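Local coordinates for 14L protein (Yaba-like disease virus, PDB 4EKX), which probably binds host interleukin-18 and blocks its signalling, as a poxviral decoy with an immunoglobulin-like fold, at residues D[8-13]-D[22-27]. The protein carries 2 engineered substitutions. Numbering follows the deposited sequence.
Sequences NIHVPV and ECRGDS
Asn8 and Arg24, like His10 and Glu22, form antiparallel hydrogen-bonded pairs on either side of the non-hydrogen-bonded pair Ile9–Cys23, the two strand axes running 161° apart. Each hydrogen-bonded pair has both amides engaged: Asn8 N reaches Arg24 O at 2.8 Å and Arg24 N returns to Asn8 O, while His10 N to Glu22 O is matched by Glu22 N to His10 O. Asn8 ND2 adds a weak, 3.4 Å bond to Arg24 O, so that carbonyl receives two donors from one residue. This is the first hairpin, strands 6-12 and 18-26, of an immunoglobulin-like beta sandwich: Ile9 and Cys23 face inward to Trp37 of the other sheet, and Cys23 is bridged to Cys91 by a disulfide that ties the sheets together. On the opposite face, Arg24 stays extended from CG to NE and then turns its guanidinium (chi4 91°); NH1 comes to Glu22 OE1 from above the carboxylate plane, at 3.2 Å, in a salt bridge. The guanidinium stands perpendicular (90°) to the His10 imidazole. A water accepts from Arg24 NH1 at 3.0 Å, lies 2.6 Å from His10 ND1 and donates weakly to Asn8 O. The polar ends are also claimed by the second subunit, whose Glu22 and Arg24 form reciprocal salt bridges with this pair and whose Val20 O takes His10 NE2, where the sheet continues between chains.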
ATOM      1  N   ASN D   8       3.023  13.692   0.412  1.00 34.94           N
ATOM      2  CA  ASN D   8       3.529  13.104  -0.815  1.00 39.21           C
ATOM      3  C   ASN D   8       2.379  12.429  -1.550  1.00 36.79           C
ATOM      4  O   ASN D   8       1.545  11.797  -0.917  1.00 36.30           O
ATOM      5  CB  ASN D   8       4.651  12.091  -0.481  1.00 43.97           C
ATOM      6  CG  ASN D   8       5.654  12.623   0.577  1.00 67.58           C
ATOM      7  OD1 ASN D   8       6.719  13.142   0.232  1.00 56.90           O
ATOM      8  ND2 ASN D   8       5.314  12.478   1.863  1.00 61.87           N
ATOM      9  N   ILE D   9       2.328  12.576  -2.875  1.00 34.30           N
ATOM     10  CA  ILE D   9       1.299  11.922  -3.698  1.00 32.90           C
ATOM     11  C   ILE D   9       1.910  10.882  -4.638  1.00 36.49           C
ATOM     12  O   ILE D   9       2.851  11.172  -5.382  1.00 38.12           O
ATOM     13  CB  ILE D   9       0.537  12.947  -4.577  1.00 34.30           C
ATOM     14  CG1 ILE D   9      -0.167  14.003  -3.731  1.00 34.29           C
ATOM     15  CG2 ILE D   9      -0.471  12.237  -5.514  1.00 33.53           C
ATOM     16  CD1 ILE D   9      -0.796  15.106  -4.580  1.00 32.87           C
ATOM     17  N   HIS D  10       1.388   9.660  -4.607  1.00 30.49           N
ATOM     18  CA  HIS D  10       1.744   8.688  -5.627  1.00 28.57           C
ATOM     19  C   HIS D  10       0.620   8.608  -6.643  1.00 31.06           C
ATOM     20  O   HIS D  10      -0.553   8.534  -6.272  1.00 30.05           O
ATOM     21  CB  HIS D  10       1.977   7.311  -5.034  1.00 23.42           C
ATOM     22  CG  HIS D  10       3.332   7.145  -4.424  1.00 28.77           C
ATOM     23  ND1 HIS D  10       3.724   7.825  -3.286  1.00 29.09           N
ATOM     24  CD2 HIS D  10       4.394   6.403  -4.808  1.00 27.95           C
ATOM     25  CE1 HIS D  10       4.966   7.485  -2.985  1.00 29.71           C
ATOM     26  NE2 HIS D  10       5.396   6.627  -3.896  1.00 29.24           N
ATOM     27  N   VAL D  11       0.983   8.637  -7.921  1.00 30.57           N
ATOM     28  CA  VAL D  11      -0.009   8.543  -8.988  1.00 34.53           C
ATOM     29  C   VAL D  11       0.320   7.382  -9.919  1.00 31.74           C
ATOM     30  O   VAL D  11       1.482   6.983 -10.042  1.00 33.31           O
ATOM     31  CB  VAL D  11      -0.091   9.847  -9.828  1.00 33.45           C
ATOM     32  CG1 VAL D  11      -0.604  11.005  -8.976  1.00 36.04           C
ATOM     33  CG2 VAL D  11       1.268  10.178 -10.432  1.00 35.18           C
ATOM     34  N   PRO D  12      -0.705   6.826 -10.580  1.00 33.20           N
ATOM     35  CA  PRO D  12      -0.388   5.771 -11.550  1.00 35.25           C
ATOM     36  C   PRO D  12       0.178   6.379 -12.834  1.00 37.04           C
ATOM     37  O   PRO D  12      -0.254   7.468 -13.236  1.00 36.78           O
ATOM     38  CB  PRO D  12      -1.745   5.115 -11.810  1.00 33.32           C
ATOM     39  CG  PRO D  12      -2.742   6.233 -11.618  1.00 30.34           C
ATOM     40  CD  PRO D  12      -2.149   7.144 -10.537  1.00 31.62           C
ATOM     41  N   VAL D  13       1.136   5.690 -13.449  1.00 33.45           N
ATOM     42  CA  VAL D  13       1.779   6.170 -14.670  1.00 38.92           C
ATOM     43  C   VAL D  13       0.835   6.162 -15.869  1.00 42.23           C
ATOM     44  O   VAL D  13       1.085   6.830 -16.869  1.00 39.28           O
ATOM     45  CB  VAL D  13       3.030   5.350 -15.019  1.00 34.57           C
ATOM     46  CG1 VAL D  13       4.065   5.475 -13.904  1.00 35.32           C
ATOM     47  CG2 VAL D  13       2.668   3.894 -15.252  1.00 38.64           C
ATOM     48  N   GLU D  22      -2.661   8.138  -4.155  1.00 30.16           N
ATOM     49  CA  GLU D  22      -2.386   7.885  -2.750  1.00 26.56           C
ATOM     50  C   GLU D  22      -1.675   9.078  -2.161  1.00 32.34           C
ATOM     51  O   GLU D  22      -0.573   9.434  -2.582  1.00 32.61           O
ATOM     52  CB  GLU D  22      -1.499   6.647  -2.598  1.00 29.48           C
ATOM     53  CG  GLU D  22      -2.026   5.431  -3.360  1.00 30.92           C
ATOM     54  CD  GLU D  22      -0.949   4.371  -3.569  1.00 31.70           C
ATOM     55  OE1 GLU D  22       0.244   4.706  -3.449  1.00 34.36           O
ATOM     56  OE2 GLU D  22      -1.309   3.212  -3.880  1.00 37.67           O
ATOM     57  N   CYS D  23      -2.314   9.697  -1.180  1.00 29.11           N
ATOM     58  CA  CYS D  23      -1.650  10.768  -0.471  1.00 29.47           C
ATOM     59  C   CYS D  23      -1.232  10.309   0.918  1.00 30.72           C
ATOM     60  O   CYS D  23      -2.046   9.799   1.685  1.00 34.80           O
ATOM     61  CB  CYS D  23      -2.537  11.995  -0.384  1.00 25.78           C
ATOM     62  SG  CYS D  23      -1.678  13.321   0.577  1.00 35.85           S
ATOM     63  N   ARG D  24       0.049  10.481   1.223  1.00 31.22           N
ATOM     64  CA  ARG D  24       0.581  10.133   2.531  1.00 32.70           C
ATOM     65  C   ARG D  24       1.253  11.345   3.134  1.00 34.56           C
ATOM     66  O   ARG D  24       2.009  12.048   2.464  1.00 35.76           O
ATOM     67  CB  ARG D  24       1.605   8.995   2.423  1.00 33.95           C
ATOM     68  CG  ARG D  24       1.027   7.685   1.901  1.00 32.00           C
ATOM     69  CD  ARG D  24       2.120   6.648   1.747  1.00 32.87           C
ATOM     70  NE  ARG D  24       1.612   5.355   1.292  1.00 33.93           N
ATOM     71  CZ  ARG D  24       1.519   4.994   0.017  1.00 35.62           C
ATOM     72  NH1 ARG D  24       1.912   5.821  -0.950  1.00 34.00           N
ATOM     73  NH2 ARG D  24       1.057   3.790  -0.293  1.00 39.38           N
ATOM     74  N   GLY D  25       0.982  11.581   4.411  1.00 32.68           N
ATOM     75  CA  GLY D  25       1.692  12.611   5.134  1.00 32.69           C
ATOM     76  C   GLY D  25       2.739  12.001   6.049  1.00 39.81           C
ATOM     77  O   GLY D  25       2.700  10.814   6.372  1.00 38.85           O
ATOM     78  N   ASP D  26       3.691  12.830   6.459  1.00 38.02           N
ATOM     79  CA  ASP D  26       4.668  12.442   7.450  1.00 43.22           C
ATOM     80  C   ASP D  26       4.718  13.602   8.444  1.00 48.19           C
ATOM     81  O   ASP D  26       5.017  14.729   8.064  1.00 48.91           O
ATOM     82  CB  ASP D  26       6.021  12.218   6.776  1.00 46.18           C
ATOM     83  CG  ASP D  26       6.995  11.478   7.661  1.00 64.43           C
ATOM     84  OD1 ASP D  26       6.974  11.705   8.887  1.00 63.35           O
ATOM     85  OD2 ASP D  26       7.778  10.668   7.125  1.00 74.57           O
ATOM     86  N   SER D  27       4.359  13.339   9.695  1.00 48.07           N
ATOM     87  CA  SER D  27       4.381  14.381  10.723  1.00 44.93           C
ATOM     88  C   SER D  27       4.769  13.818  12.075  1.00 51.40           C
ATOM     89  O   SER D  27       4.300  12.755  12.472  1.00 51.92           O
ATOM     90  CB  SER D  27       3.021  15.082  10.835  1.00 40.43           C
ATOM     91  OG  SER D  27       3.027  15.979  11.949  1.00 48.04           O
TER
HETATM   92  O   HOH W   1       2.481   8.717  -1.171  1.00 30.74           O